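Local coordinates for putative periplasmic protein (Wolinella succinogenes, PDB 3KN3) that binds glutathione and, with its periplasmic-binding-protein fold, probably acts as the substrate-capturing component of a transport system, at residues 95-100 and 107-112. Numbering follows the deposited sequence.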
loop_
_atom_site.group_PDB
_atom_site.type_symbol
_atom_site.label_atom_id
_atom_site.label_comp_id
_atom_site.label_asym_id
_atom_site.label_seq_id
_atom_site.Cartn_x
_atom_site.Cartn_y
_atom_site.Cartn_z
ATOM N N LYS A 95 4.206 5.166 -23.071
ATOM C CA LYS A 95 4.374 6.374 -22.255
ATOM C C LYS A 95 3.807 7.626 -22.917
ATOM O O LYS A 95 2.993 8.333 -22.310
ATOM C CB LYS A 95 5.818 6.585 -21.797
ATOM C CG LYS A 95 6.852 6.483 -22.881
ATOM C CD LYS A 95 8.224 6.827 -22.315
ATOM C CE LYS A 95 8.887 5.639 -21.632
ATOM N NZ LYS A 95 10.177 6.030 -20.981
ATOM N N GLN A 96 4.218 7.887 -24.155
ATOM C CA GLN A 96 3.641 8.975 -24.942
ATOM C C GLN A 96 2.119 8.941 -24.954
ATOM O O GLN A 96 1.468 9.973 -24.843
ATOM C CB GLN A 96 4.170 8.949 -26.378
ATOM C CG GLN A 96 5.567 9.480 -26.497
ATOM C CD GLN A 96 5.756 10.728 -25.665
ATOM O OE1 GLN A 96 6.514 10.728 -24.696
ATOM N NE2 GLN A 96 5.040 11.793 -26.018
ATOM N N LYS A 97 1.562 7.743 -25.064
ATOM C CA LYS A 97 0.117 7.548 -25.167
ATOM C C LYS A 97 -0.738 8.266 -24.108
ATOM O O LYS A 97 -1.829 8.754 -24.419
ATOM C CB LYS A 97 -0.199 6.050 -25.141
ATOM C CG LYS A 97 -1.594 5.710 -25.618
ATOM C CD LYS A 97 -1.805 4.209 -25.576
ATOM C CE LYS A 97 -2.972 3.788 -26.449
ATOM N NZ LYS A 97 -2.708 4.025 -27.892
ATOM N N PHE A 98 -0.241 8.312 -22.869
ATOM C CA PHE A 98 -1.004 8.821 -21.733
ATOM C C PHE A 98 -0.486 10.143 -21.177
ATOM O O PHE A 98 -1.013 10.647 -20.184
ATOM C CB PHE A 98 -1.035 7.789 -20.606
ATOM C CG PHE A 98 -1.672 6.485 -20.996
ATOM C CD1 PHE A 98 -0.998 5.279 -20.809
ATOM C CD2 PHE A 98 -2.942 6.456 -21.557
ATOM C CE1 PHE A 98 -1.588 4.068 -21.171
ATOM C CE2 PHE A 98 -3.533 5.246 -21.922
ATOM C CZ PHE A 98 -2.857 4.053 -21.725
ATOM N N THR A 99 0.532 10.721 -21.805
ATOM C CA THR A 99 1.130 11.931 -21.242
ATOM C C THR A 99 0.077 13.022 -20.963
ATOM O O THR A 99 -0.790 13.309 -21.796
ATOM C CB THR A 99 2.267 12.485 -22.118
ATOM O OG1 THR A 99 1.753 12.788 -23.413
ATOM C CG2 THR A 99 3.382 11.460 -22.256
ATOM N N GLY A 100 0.148 13.606 -19.769
ATOM C CA GLY A 100 -0.792 14.638 -19.382
ATOM C C GLY A 100 -2.107 14.107 -18.840
ATOM O O GLY A 100 -2.907 14.869 -18.322
ATOM N N PHE A 107 -7.551 5.058 -18.237
ATOM C CA PHE A 107 -8.358 3.848 -18.190
ATOM C C PHE A 107 -9.501 3.859 -19.211
ATOM O O PHE A 107 -9.738 2.854 -19.882
ATOM C CB PHE A 107 -8.875 3.561 -16.781
ATOM C CG PHE A 107 -7.866 2.897 -15.893
ATOM C CD1 PHE A 107 -6.505 3.078 -16.115
ATOM C CD2 PHE A 107 -8.271 2.120 -14.817
ATOM C CE1 PHE A 107 -5.577 2.489 -15.298
ATOM C CE2 PHE A 107 -7.343 1.536 -13.972
ATOM C CZ PHE A 107 -5.993 1.701 -14.222
ATOM N N LYS A 108 -10.192 4.990 -19.335
ATOM C CA LYS A 108 -11.197 5.162 -20.389
ATOM C C LYS A 108 -10.598 4.880 -21.758
ATOM O O LYS A 108 -11.229 4.245 -22.599
ATOM C CB LYS A 108 -11.772 6.581 -20.366
ATOM C CG LYS A 108 -13.104 6.692 -19.641
ATOM C CD LYS A 108 -13.202 7.953 -18.780
ATOM C CE LYS A 108 -14.465 7.938 -17.912
ATOM N NZ LYS A 108 -14.342 8.789 -16.682
ATOM N N LEU A 109 -9.378 5.365 -21.974
ATOM C CA LEU A 109 -8.698 5.183 -23.240
ATOM C C LEU A 109 -8.371 3.711 -23.462
ATOM O O LEU A 109 -8.523 3.186 -24.555
ATOM C CB LEU A 109 -7.409 6.007 -23.278
ATOM C CG LEU A 109 -6.715 6.019 -24.647
ATOM C CD1 LEU A 109 -7.706 6.444 -25.728
ATOM C CD2 LEU A 109 -5.480 6.929 -24.640
ATOM N N ILE A 110 -7.895 3.070 -22.407
ATOM C CA ILE A 110 -7.591 1.655 -22.413
ATOM C C ILE A 110 -8.821 0.859 -22.831
ATOM O O ILE A 110 -8.743 -0.021 -23.685
ATOM C CB ILE A 110 -7.098 1.197 -21.023
ATOM C CG1 ILE A 110 -5.655 1.646 -20.806
ATOM C CG2 ILE A 110 -7.190 -0.296 -20.876
ATOM C CD1 ILE A 110 -5.194 1.574 -19.362
ATOM N N GLU A 111 -9.962 1.190 -22.246
ATOM C CA GLU A 111 -11.197 0.532 -22.624
ATOM C C GLU A 111 -11.561 0.799 -24.082
ATOM O O GLU A 111 -11.800 -0.131 -24.856
ATOM C CB GLU A 111 -12.334 0.974 -21.717
ATOM C CG GLU A 111 -13.583 0.165 -21.924
ATOM C CD GLU A 111 -14.707 0.625 -21.044
ATOM O OE1 GLU A 111 -14.850 1.858 -20.884
ATOM O OE2 GLU A 111 -15.445 -0.239 -20.515
ATOM N N LYS A 112 -11.605 2.076 -24.444
ATOM C CA LYS A 112 -11.930 2.489 -25.807
ATOM C C LYS A 112 -11.071 1.760 -26.847
ATOM O O LYS A 112 -11.593 1.138 -27.771
ATOM C CB LYS A 112 -11.809 4.017 -25.953
ATOM C CG LYS A 112 -12.063 4.561 -27.362
ATOM C CD LYS A 112 -12.536 6.023 -27.331
ATOM C CE LYS A 112 -11.521 6.992 -27.942
ATOM N NZ LYS A 112 -11.591 7.060 -29.430
#
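Gln96 O, in the turn that brings Lys97 and Phe98 against Leu109, accepts from two donors of one residue, Thr99 N at 3.3 Å and Thr99 OG1. Both come from the same face of the carbonyl plane; the hydroxyl, OG1 to Gln96 O 3.2 Å, is tilted 20° from that plane. The two bonds tie Thr99 back to the carbonyl of Gln96. The junction with helix 103-113 itself is apolar. Phe98 CG stands anti to its carbonyl carbon, beside the backbone N (chi1 -60°), which carries the far end of the ring nearer to the second helix than its base. The ring carbon CE2 meets Leu109 CD2 at 3.7 Å, while CZ lies 3.8 Å from Ile110 CG1. The Leu109 side chain slants across that of Phe98, whereas Ile110 crosses it at about a right angle. Leu109 CD2 also reaches back to the first helix, 4.1 Å from Lys97 O and 4.2 Å from Lys97 CG. That same CG sits over one face of the Phe98 ring, displaced toward its rim, and the lysine chain, bent at its last torsion, ends in a salt bridge from NZ to Glu113. On the sheet side, Leu168 of strand 168-172 touches both Phe98 and Ile110, and Val192 of strand 190-193 touches Phe98. Without the ring, as with an alanine at Phe98, a gap among Leu109, Ile110 and Leu168 is likely to open, leaving the two helices without their main apolar link. The contact packs consecutive helices of the connection between strands 86-90 and 117-119 onto the mixed sheet, in one of the two alpha/beta lobes of a periplasmic binding protein, away from the glutathione site.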